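Local coordinates for protein EmGH1 (Erythrobacter marinus, PDB 5Z87) that probably hydrolyses beta-glucosides, acting as a beta-glucosidase of glycosyl hydrolase family 3, at residues E163-C177 with L223-F235. Sequence-based numbering, arbitrary orientation.
Sequences EATAKEARSRGSQGC and LPANRIATSVKHF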
loop_
_atom_site.group_PDB
_atom_site.type_symbol
_atom_site.label_atom_id
_atom_site.label_comp_id
_atom_site.label_asym_id
_atom_site.label_seq_id
_atom_site.Cartn_x
_atom_site.Cartn_y
_atom_site.Cartn_z
ATOM N N GLU A 163 -19.596 -9.093 28.644
ATOM C CA GLU A 163 -20.427 -8.943 29.831
ATOM C C GLU A 163 -19.629 -9.279 31.084
ATOM O O GLU A 163 -19.648 -8.527 32.066
ATOM C CB GLU A 163 -21.666 -9.827 29.703
ATOM C CG GLU A 163 -22.688 -9.688 30.836
ATOM C CD GLU A 163 -23.764 -10.747 30.748
ATOM O OE1 GLU A 163 -23.526 -11.867 31.239
ATOM O OE2 GLU A 163 -24.838 -10.475 30.168
ATOM N N ALA A 164 -18.883 -10.393 31.056
ATOM C CA ALA A 164 -18.028 -10.743 32.190
ATOM C C ALA A 164 -16.963 -9.683 32.416
ATOM O O ALA A 164 -16.666 -9.322 33.564
ATOM C CB ALA A 164 -17.370 -12.112 31.977
ATOM N N THR A 165 -16.380 -9.170 31.328
ATOM C CA THR A 165 -15.349 -8.148 31.449
ATOM C C THR A 165 -15.907 -6.865 32.056
ATOM O O THR A 165 -15.240 -6.211 32.868
ATOM C CB THR A 165 -14.734 -7.857 30.073
ATOM O OG1 THR A 165 -14.118 -9.045 29.549
ATOM C CG2 THR A 165 -13.698 -6.756 30.188
ATOM N N ALA A 166 -17.122 -6.473 31.650
ATOM C CA ALA A 166 -17.721 -5.260 32.193
ATOM C C ALA A 166 -17.971 -5.389 33.700
ATOM O O ALA A 166 -17.693 -4.455 34.467
ATOM C CB ALA A 166 -19.016 -4.938 31.444
ATOM N N LYS A 167 -18.487 -6.546 34.138
ATOM C CA LYS A 167 -18.693 -6.801 35.563
ATOM C C LYS A 167 -17.415 -6.576 36.342
ATOM O O LYS A 167 -17.411 -5.890 37.369
ATOM C CB LYS A 167 -19.175 -8.236 35.787
ATOM C CG LYS A 167 -20.619 -8.492 35.486
ATOM C CD LYS A 167 -20.926 -9.982 35.663
ATOM C CE LYS A 167 -22.337 -10.300 35.203
ATOM N NZ LYS A 167 -22.582 -11.766 35.156
ATOM N N GLU A 168 -16.316 -7.172 35.870
ATOM C CA GLU A 168 -15.049 -7.057 36.575
ATOM C C GLU A 168 -14.572 -5.610 36.598
ATOM O O GLU A 168 -14.017 -5.147 37.601
ATOM C CB GLU A 168 -13.999 -7.981 35.935
ATOM C CG GLU A 168 -14.383 -9.469 35.939
ATOM C CD GLU A 168 -13.215 -10.433 35.684
ATOM O OE1 GLU A 168 -12.030 -10.008 35.652
ATOM O OE2 GLU A 168 -13.498 -11.642 35.512
ATOM N N ALA A 169 -14.797 -4.876 35.507
ATOM C CA ALA A 169 -14.323 -3.498 35.438
ATOM C C ALA A 169 -15.152 -2.585 36.342
ATOM O O ALA A 169 -14.602 -1.802 37.122
ATOM C CB ALA A 169 -14.351 -3.004 33.985
ATOM N N ARG A 170 -16.480 -2.675 36.248
ATOM C CA ARG A 170 -17.342 -1.773 37.008
ATOM C C ARG A 170 -17.216 -2.027 38.509
ATOM O O ARG A 170 -17.159 -1.083 39.305
ATOM C CB ARG A 170 -18.790 -1.924 36.529
ATOM C CG ARG A 170 -19.742 -0.831 37.009
ATOM C CD ARG A 170 -19.287 0.549 36.539
ATOM N NE ARG A 170 -19.955 1.642 37.244
ATOM C CZ ARG A 170 -21.003 2.307 36.766
ATOM N NH1 ARG A 170 -21.559 3.287 37.471
ATOM N NH2 ARG A 170 -21.502 1.988 35.581
ATOM N N SER A 171 -17.128 -3.293 38.914
ATOM C CA SER A 171 -16.942 -3.601 40.328
ATOM C C SER A 171 -15.632 -3.042 40.869
ATOM O O SER A 171 -15.524 -2.799 42.076
ATOM C CB SER A 171 -16.999 -5.118 40.553
ATOM O OG SER A 171 -15.817 -5.732 40.069
ATOM N N ARG A 172 -14.639 -2.826 40.013
ATOM C CA ARG A 172 -13.362 -2.255 40.432
ATOM C C ARG A 172 -13.305 -0.741 40.240
ATOM O O ARG A 172 -12.240 -0.140 40.409
ATOM C CB ARG A 172 -12.204 -2.934 39.684
ATOM C CG ARG A 172 -12.044 -4.424 40.026
ATOM C CD ARG A 172 -11.084 -5.160 39.080
ATOM N NE ARG A 172 -9.702 -4.756 39.304
ATOM C CZ ARG A 172 -8.659 -5.575 39.234
ATOM N NH1 ARG A 172 -8.834 -6.861 38.929
ATOM N NH2 ARG A 172 -7.441 -5.110 39.472
ATOM N N GLY A 173 -14.420 -0.107 39.897
ATOM C CA GLY A 173 -14.468 1.335 39.844
ATOM C C GLY A 173 -14.333 1.944 38.469
ATOM O O GLY A 173 -14.385 3.171 38.349
ATOM N N SER A 174 -14.168 1.141 37.430
ATOM C CA SER A 174 -14.074 1.670 36.076
ATOM C C SER A 174 -15.450 1.664 35.426
ATOM O O SER A 174 -16.109 0.625 35.383
ATOM C CB SER A 174 -13.094 0.837 35.248
ATOM O OG SER A 174 -13.120 1.211 33.882
ATOM N N GLN A 175 -15.883 2.813 34.912
ATOM C CA GLN A 175 -17.164 2.870 34.217
ATOM C C GLN A 175 -17.000 3.237 32.744
ATOM O O GLN A 175 -17.996 3.541 32.074
ATOM C CB GLN A 175 -18.105 3.872 34.891
ATOM C CG GLN A 175 -17.800 4.113 36.365
ATOM C CD GLN A 175 -16.782 5.241 36.527
ATOM O OE1 GLN A 175 -15.948 5.457 35.645
ATOM N NE2 GLN A 175 -16.859 5.973 37.638
ATOM N N GLY A 176 -15.784 3.229 32.223
ATOM C CA GLY A 176 -15.581 3.410 30.793
ATOM C C GLY A 176 -14.290 2.760 30.359
ATOM O O GLY A 176 -13.338 2.644 31.141
ATOM N N CYS A 177 -14.254 2.317 29.103
ATOM C CA CYS A 177 -13.033 1.736 28.564
ATOM C C CYS A 177 -12.751 2.268 27.168
ATOM O O CYS A 177 -13.641 2.749 26.458
ATOM C CB CYS A 177 -13.090 0.200 28.528
ATOM S SG CYS A 177 -14.358 -0.440 27.443
ATOM N N LEU A 223 -27.206 2.988 31.365
ATOM C CA LEU A 223 -26.509 1.712 31.469
ATOM C C LEU A 223 -27.064 0.915 32.643
ATOM O O LEU A 223 -27.270 1.472 33.727
ATOM C CB LEU A 223 -25.005 1.905 31.673
ATOM C CG LEU A 223 -24.169 2.449 30.517
ATOM C CD1 LEU A 223 -22.712 2.109 30.774
ATOM C CD2 LEU A 223 -24.637 1.893 29.183
ATOM N N PRO A 224 -27.310 -0.381 32.473
ATOM C CA PRO A 224 -27.612 -1.227 33.629
ATOM C C PRO A 224 -26.440 -1.235 34.596
ATOM O O PRO A 224 -25.333 -0.777 34.298
ATOM C CB PRO A 224 -27.851 -2.614 33.017
ATOM C CG PRO A 224 -28.143 -2.338 31.555
ATOM C CD PRO A 224 -27.310 -1.139 31.213
ATOM N N ALA A 225 -26.709 -1.734 35.793
ATOM C CA ALA A 225 -25.650 -1.921 36.772
ATOM C C ALA A 225 -24.584 -2.865 36.222
ATOM O O ALA A 225 -24.871 -3.808 35.478
ATOM C CB ALA A 225 -26.227 -2.479 38.080
ATOM N N ASN A 226 -23.338 -2.590 36.583
ATOM C CA ASN A 226 -22.217 -3.470 36.260
ATOM C C ASN A 226 -21.924 -3.519 34.757
ATOM O O ASN A 226 -21.392 -4.511 34.248
ATOM C CB ASN A 226 -22.454 -4.873 36.827
ATOM C CG ASN A 226 -22.435 -4.888 38.351
ATOM O OD1 ASN A 226 -21.597 -4.230 38.984
ATOM N ND2 ASN A 226 -23.361 -5.626 38.945
ATOM N N ARG A 227 -22.272 -2.451 34.046
ATOM C CA ARG A 227 -21.849 -2.193 32.678
ATOM C C ARG A 227 -20.958 -0.963 32.669
ATOM O O ARG A 227 -20.884 -0.225 33.652
ATOM C CB ARG A 227 -23.054 -1.986 31.750
ATOM C CG ARG A 227 -24.056 -3.119 31.758
ATOM C CD ARG A 227 -23.447 -4.437 31.301
ATOM N NE ARG A 227 -24.419 -5.517 31.427
ATOM C CZ ARG A 227 -24.560 -6.511 30.562
ATOM N NH1 ARG A 227 -25.484 -7.432 30.779
ATOM N NH2 ARG A 227 -23.779 -6.593 29.487
ATOM N N ILE A 228 -20.254 -0.754 31.552
ATOM C CA ILE A 228 -19.341 0.375 31.400
ATOM C C ILE A 228 -19.491 0.922 29.985
ATOM O O ILE A 228 -19.968 0.239 29.078
ATOM C CB ILE A 228 -17.864 -0.015 31.669
ATOM C CG1 ILE A 228 -17.325 -0.913 30.538
ATOM C CG2 ILE A 228 -17.723 -0.716 33.024
ATOM C CD1 ILE A 228 -15.823 -1.240 30.644
ATOM N N ALA A 229 -19.062 2.166 29.801
ATOM C CA ALA A 229 -19.083 2.791 28.484
ATOM C C ALA A 229 -17.950 2.270 27.598
ATOM O O ALA A 229 -16.810 2.094 28.050
ATOM C CB ALA A 229 -18.979 4.314 28.621
ATOM N N THR A 230 -18.273 2.021 26.334
ATOM C CA THR A 230 -17.282 1.719 25.303
ATOM C C THR A 230 -16.830 3.006 24.622
ATOM O O THR A 230 -17.621 3.935 24.438
ATOM C CB THR A 230 -17.857 0.780 24.237
ATOM O OG1 THR A 230 -19.074 1.332 23.717
ATOM C CG2 THR A 230 -18.152 -0.582 24.815
ATOM N N SER A 231 -15.553 3.051 24.241
ATOM C CA SER A 231 -15.024 4.079 23.344
ATOM C C SER A 231 -14.441 3.371 22.120
ATOM O O SER A 231 -13.272 2.976 22.111
ATOM C CB SER A 231 -13.972 4.952 24.036
ATOM O OG SER A 231 -14.327 5.198 25.383
ATOM N N VAL A 232 -15.248 3.213 21.073
ATOM C CA VAL A 232 -14.790 2.463 19.909
ATOM C C VAL A 232 -13.670 3.231 19.217
ATOM O O VAL A 232 -13.721 4.463 19.084
ATOM C CB VAL A 232 -15.968 2.173 18.967
ATOM C CG1 VAL A 232 -16.929 1.201 19.639
ATOM C CG2 VAL A 232 -16.700 3.469 18.627
ATOM N N LYS A 233 -12.628 2.508 18.805
ATOM C CA LYS A 233 -11.408 3.120 18.301
ATOM C C LYS A 233 -10.885 2.263 17.152
ATOM O O LYS A 233 -11.289 1.106 17.006
ATOM C CB LYS A 233 -10.381 3.258 19.429
ATOM C CG LYS A 233 -9.948 1.925 20.015
ATOM C CD LYS A 233 -8.943 2.097 21.129
ATOM C CE LYS A 233 -8.250 0.763 21.437
ATOM N NZ LYS A 233 -7.497 0.773 22.748
ATOM N N HIS A 234 -10.002 2.822 16.308
ATOM C CA HIS A 234 -9.569 4.216 16.294
ATOM C C HIS A 234 -10.079 4.930 15.043
ATOM O O HIS A 234 -9.701 4.562 13.937
ATOM C CB HIS A 234 -8.046 4.304 16.350
ATOM C CG HIS A 234 -7.419 3.439 17.398
ATOM N ND1 HIS A 234 -7.347 2.066 17.287
ATOM C CD2 HIS A 234 -6.800 3.758 18.562
ATOM C CE1 HIS A 234 -6.719 1.575 18.342
ATOM N NE2 HIS A 234 -6.371 2.581 19.127
ATOM N N PHE A 235 -10.907 5.963 15.243
ATOM C CA PHE A 235 -11.682 6.629 14.190
ATOM C C PHE A 235 -10.784 7.532 13.346
ATOM O O PHE A 235 -10.287 8.540 13.854
ATOM C CB PHE A 235 -12.773 7.462 14.856
ATOM C CG PHE A 235 -13.949 7.768 13.989
ATOM C CD1 PHE A 235 -14.699 6.750 13.427
ATOM C CD2 PHE A 235 -14.342 9.086 13.786
ATOM C CE1 PHE A 235 -15.815 7.036 12.647
ATOM C CE2 PHE A 235 -15.451 9.389 13.006
ATOM C CZ PHE A 235 -16.198 8.365 12.440
#
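Arg-170 NH2 donates to Arg-227 O at 3.0 Å, a straight bond with the oxygen in the guanidinium plane, while its NH1 serves Cys-383 O. CG of Arg-170 lies anti to the backbone N (chi1 -167°), and a bend at chi2 carries the chain past Ile-228 CG2 to this carbonyl; Gln-175 CG rests over one guanidinium face. A leucine in its place, with no N-H to give, would probably leave Arg-227 O and Cys-383 O without these mates and the turn 224-227 less firmly tied to the helix. The backbone of Ala-229 bonds twice across to Gln-175 and Cys-177: its N gives to Gln-175 O at 2.9 Å, and its O receives Cys-177 N at 2.8 Å. Ser-231 OG then donates to Cys-177 O, from above the carbonyl plane, and also bonds Tyr-309 OH. Strands 176-177 and 229-235 are thus parallel neighbours in the TIM-like barrel domain of family 3; farther along the latter, Lys-233 and His-234 line the pocket that holds dithiothreitol here. Glu-163 OE2 forms a salt bridge with Arg-227 NH1 (3.2 Å), its hydrogen bond weak, carboxylate and guanidinium planes nearly perpendicular, and pairs also with Arg-159. Ile-228 packs between helix and strand: CD1 meets Cys-177 SG at 3.6 Å and Ala-169 CB at 4.1 Å, and CG2 abuts Ser-174 O. Ala-166 CB packs against the backbone of Asn-226 and Arg-227, with Leu-215 of helix 201-216 beside it.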